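PDB 3VIU: phosphoribosylformylglycinamidine synthase 2 from Thermus thermophilus, which belongs to the PurM-like (AIR synthase related) family, carries two copies of its N- and C-terminal domain pair in one chain, and holds ADP and magnesium here. Local coordinates for residues A[101-106]-A[146-151]; A[116-121]-A[432-437]. One frame throughout, in Å; residues are numbered along the deposited sequence.

Overall arrangement
Both contacts involve the first PurM-like N-terminal domain, with centres about 15 Å apart. Contact 1 pairs helices 95-112 and 132-152, while contact 2 brings strand 116-126 against strand 432-436 of the second N-terminal domain. Along the chain the segments alternate: 101-106, 116-121, 146-151, then 432-437. The strand therefore runs between the two helices in sequence, and it touches the first of them in space: L120 CD1 lies 3.5 Å from V103 CG1, and L120 CD2 is 3.7 Å from I106 CG2. Contact 1 thus belongs to the helical layer of one domain, and contact 2 to the interface joining the two domain repeats.

Contact 1: residues A[101-106]-A[146-151]; sequences TGVGGI and AFYGNA
Y148 swings its CG to the far side of CB from its own backbone N (chi1 -152°), and V103 sets CG1 in the same trans position; these rotations lay the tyrosine ring over G104 and bring the valine methyl beside the root of the ring. V103 CG1 sits 3.9 Å from Y148 CD1, approaching obliquely while the two side chains run past each other in opposite directions. Further out, the ring rests on bare backbone: G104 CA stands 4.0 Å from the centroid of the Y148 ring, 23° off the normal, a CH-pi contact over one face that is offset toward the rim. Because G104 has no side chain, the ring can settle this close; Y148 CZ and G104 CA are 3.7 Å apart. A water bridges the G104 carbonyl and the tyrosine hydroxyl, donating to G104 O at 3.2 Å and to Y148 OH at 2.9 Å. The same hydroxyl is hydrogen-bonded to E306, so the buried tyrosine is held at its tip as well as along its face. The axes of the two short helical segments approach to 8.9 Å, splayed by 39° but broadly in the same sense. Helix 132-152 makes the beta-alpha-beta crossover between the parallel neighbouring strands 116-126 and 156-163, helix 95-112 comes just before strand 116-126, and P235 of helix 235-250 packs on F147, Y148 and A151.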
# COMPACT_ATOMS: atom_id res chain seq x y z
N THR A 101 -0.38 14.39 -5.34
CA THR A 101 -0.39 14.82 -3.96
C THR A 101 -0.35 13.62 -3.03
O THR A 101 0.19 13.70 -1.92
CB THR A 101 -1.62 15.68 -3.69
OG1 THR A 101 -1.40 16.97 -4.25
CG2 THR A 101 -1.87 15.81 -2.20
N GLY A 102 -0.91 12.51 -3.48
CA GLY A 102 -0.87 11.31 -2.67
C GLY A 102 0.58 10.88 -2.57
O GLY A 102 1.04 10.45 -1.52
N VAL A 103 1.31 11.01 -3.68
CA VAL A 103 2.72 10.63 -3.70
C VAL A 103 3.58 11.56 -2.83
O VAL A 103 4.45 11.09 -2.08
CB VAL A 103 3.25 10.59 -5.14
CG1 VAL A 103 4.76 10.43 -5.15
CG2 VAL A 103 2.62 9.44 -5.88
N GLY A 104 3.34 12.86 -2.92
CA GLY A 104 4.10 13.80 -2.12
C GLY A 104 3.95 13.52 -0.63
O GLY A 104 4.93 13.44 0.10
N GLY A 105 2.70 13.35 -0.19
CA GLY A 105 2.42 13.07 1.21
C GLY A 105 3.07 11.80 1.74
O GLY A 105 3.70 11.83 2.80
N ILE A 106 2.91 10.69 1.03
CA ILE A 106 3.49 9.43 1.48
C ILE A 106 5.01 9.56 1.59
O ILE A 106 5.63 9.01 2.51
CB ILE A 106 3.11 8.25 0.51
CG1 ILE A 106 3.41 6.91 1.17
CG2 ILE A 106 3.89 8.35 -0.79
CD1 ILE A 106 2.52 6.60 2.33
N ALA A 146 3.48 9.86 -12.19
CA ALA A 146 4.74 9.94 -12.93
C ALA A 146 5.37 11.32 -12.75
O ALA A 146 6.58 11.44 -12.59
CB ALA A 146 4.50 9.67 -14.42
N PHE A 147 4.53 12.35 -12.77
CA PHE A 147 5.00 13.72 -12.61
C PHE A 147 5.77 13.95 -11.32
O PHE A 147 6.88 14.45 -11.33
CB PHE A 147 3.83 14.70 -12.68
CG PHE A 147 4.14 16.05 -12.10
CD1 PHE A 147 3.51 16.48 -10.93
CD2 PHE A 147 5.08 16.89 -12.70
CE1 PHE A 147 3.80 17.73 -10.37
CE2 PHE A 147 5.38 18.15 -12.15
CZ PHE A 147 4.73 18.56 -10.98
N TYR A 148 5.17 13.58 -10.19
CA TYR A 148 5.84 13.80 -8.92
C TYR A 148 7.05 12.92 -8.73
O TYR A 148 8.14 13.41 -8.42
CB TYR A 148 4.85 13.60 -7.77
CG TYR A 148 5.22 14.42 -6.56
CD1 TYR A 148 6.24 14.01 -5.71
CD2 TYR A 148 4.60 15.64 -6.31
CE1 TYR A 148 6.64 14.81 -4.63
CE2 TYR A 148 4.98 16.43 -5.24
CZ TYR A 148 6.00 16.02 -4.41
OH TYR A 148 6.40 16.81 -3.37
N GLY A 149 6.86 11.62 -8.91
CA GLY A 149 7.95 10.67 -8.74
C GLY A 149 9.14 10.89 -9.65
O GLY A 149 10.28 10.82 -9.20
N ASN A 150 8.89 11.13 -10.93
CA ASN A 150 9.99 11.35 -11.86
C ASN A 150 10.73 12.64 -11.53
O ASN A 150 11.95 12.73 -11.71
CB ASN A 150 9.47 11.40 -13.29
CG ASN A 150 9.05 10.02 -13.80
OD1 ASN A 150 8.55 9.90 -14.92
ND2 ASN A 150 9.27 8.98 -12.99
N ALA A 151 10.00 13.64 -11.05
CA ALA A 151 10.61 14.91 -10.71
C ALA A 151 11.39 14.85 -9.40
O ALA A 151 12.42 15.50 -9.27
CB ALA A 151 9.55 16.00 -10.63
O HOH W 1 7.27 15.21 -1.13

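Contact 2: residues A[116-121]-A[432-437]; sequences RPIALL and AVLWIK
L434 reaches from strand 432-436 to I118 and A119, and its CB and two methyls each meet a different atom. Its CB faces the end of the isoleucine, with I118 CD1 4.4 Å from L434 CB. At chi1 -67° CG lies anti to the carbonyl carbon, and the two methyls divide beyond it. L434 CD1 comes to the backbone, 4.2 Å from I118 O, whereas L434 CD2 touches A119 CB at 4.1 Å. The packing is loose and mostly apolar: the CA atoms of I118 and L434 stay 7.9 Å apart, and the L434 side chain spans the gap. I118 and A119 can both turn toward L434 because they form a classic beta bulge opposite L178, both bonding to it through the backbone. The contact joins the sheets of the two N-terminal domains, consistent with a single chain mimicking the paired subunits of PurM relatives. Strand 156-163 lends V157, which packs on A119, L121 and A432, and strand 172-182 supports I118 through L178 and L180. Helix 95-112 packs on P117 through M111 and on L120 through L107, so strand 116-126 lies between that helix and the second domain.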
# COMPACT_ATOMS: atom_id res chain seq x y z
N ARG A 116 15.48 7.59 3.56
CA ARG A 116 15.49 8.12 2.21
C ARG A 116 14.62 7.22 1.33
O ARG A 116 14.85 6.02 1.22
CB ARG A 116 16.92 8.15 1.67
CG ARG A 116 17.03 8.51 0.21
CD ARG A 116 18.48 8.44 -0.25
NE ARG A 116 19.28 9.51 0.33
CZ ARG A 116 19.29 10.76 -0.13
NH1 ARG A 116 18.55 11.09 -1.18
NH2 ARG A 116 20.04 11.68 0.46
N PRO A 117 13.58 7.80 0.71
CA PRO A 117 12.66 7.06 -0.16
C PRO A 117 13.39 6.32 -1.28
O PRO A 117 14.12 6.94 -2.05
CB PRO A 117 11.76 8.16 -0.70
CG PRO A 117 11.69 9.12 0.45
CD PRO A 117 13.12 9.19 0.90
N ILE A 118 13.20 5.01 -1.37
CA ILE A 118 13.88 4.24 -2.41
C ILE A 118 12.89 3.64 -3.38
O ILE A 118 13.27 3.14 -4.44
CB ILE A 118 14.75 3.08 -1.82
CG1 ILE A 118 13.86 2.08 -1.07
CG2 ILE A 118 15.82 3.65 -0.92
CD1 ILE A 118 14.63 0.91 -0.44
N ALA A 119 11.61 3.70 -3.03
CA ALA A 119 10.60 3.15 -3.92
C ALA A 119 9.17 3.54 -3.60
O ALA A 119 8.81 3.82 -2.45
CB ALA A 119 10.73 1.64 -3.94
N LEU A 120 8.35 3.56 -4.65
CA LEU A 120 6.92 3.86 -4.56
C LEU A 120 6.15 2.73 -5.24
O LEU A 120 6.60 2.18 -6.24
CB LEU A 120 6.59 5.18 -5.25
CG LEU A 120 6.94 6.47 -4.50
CD1 LEU A 120 6.87 7.66 -5.44
CD2 LEU A 120 6.00 6.64 -3.32
N LEU A 121 5.00 2.37 -4.68
CA LEU A 121 4.14 1.35 -5.27
C LEU A 121 2.74 1.93 -5.23
O LEU A 121 2.33 2.51 -4.23
CB LEU A 121 4.19 0.04 -4.48
CG LEU A 121 5.49 -0.78 -4.46
CD1 LEU A 121 6.44 -0.20 -3.42
CD2 LEU A 121 5.18 -2.24 -4.12
N ALA A 432 8.89 -6.55 -6.22
CA ALA A 432 9.96 -5.64 -6.62
C ALA A 432 11.12 -5.91 -5.68
O ALA A 432 10.92 -6.10 -4.48
CB ALA A 432 9.50 -4.21 -6.49
N VAL A 433 12.33 -5.95 -6.22
CA VAL A 433 13.52 -6.21 -5.41
C VAL A 433 14.53 -5.08 -5.56
O VAL A 433 15.15 -4.93 -6.60
CB VAL A 433 14.21 -7.53 -5.84
CG1 VAL A 433 15.53 -7.71 -5.09
CG2 VAL A 433 13.28 -8.71 -5.56
N LEU A 434 14.68 -4.29 -4.50
CA LEU A 434 15.62 -3.17 -4.50
C LEU A 434 16.94 -3.59 -3.86
O LEU A 434 16.99 -3.93 -2.68
CB LEU A 434 15.05 -1.97 -3.73
CG LEU A 434 13.84 -1.20 -4.25
CD1 LEU A 434 14.10 -0.74 -5.67
CD2 LEU A 434 12.59 -2.06 -4.18
N TRP A 435 18.02 -3.56 -4.65
CA TRP A 435 19.34 -3.93 -4.17
C TRP A 435 20.03 -2.77 -3.46
O TRP A 435 20.06 -1.65 -3.97
CB TRP A 435 20.20 -4.42 -5.34
CG TRP A 435 21.67 -4.54 -5.05
CD1 TRP A 435 22.26 -5.07 -3.94
CD2 TRP A 435 22.75 -4.20 -5.94
NE1 TRP A 435 23.63 -5.09 -4.08
CE2 TRP A 435 23.95 -4.57 -5.30
CE3 TRP A 435 22.80 -3.63 -7.22
CZ2 TRP A 435 25.20 -4.38 -5.89
CZ3 TRP A 435 24.05 -3.44 -7.81
CH2 TRP A 435 25.23 -3.82 -7.14
N ILE A 436 20.56 -3.03 -2.28
CA ILE A 436 21.27 -2.01 -1.54
C ILE A 436 22.73 -2.12 -1.93
O ILE A 436 23.44 -3.03 -1.49
CB ILE A 436 21.14 -2.22 -0.03
CG1 ILE A 436 19.67 -2.12 0.38
CG2 ILE A 436 21.97 -1.18 0.70
CD1 ILE A 436 19.43 -2.48 1.82
N LYS A 437 23.17 -1.20 -2.79
CA LYS A 437 24.54 -1.18 -3.28
C LYS A 437 25.56 -1.19 -2.16
O LYS A 437 25.37 -0.56 -1.12
CB LYS A 437 24.77 0.05 -4.17
CG LYS A 437 23.92 0.10 -5.42
CD LYS A 437 24.26 1.34 -6.23
CE LYS A 437 23.30 1.54 -7.38
NZ LYS A 437 23.35 0.38 -8.32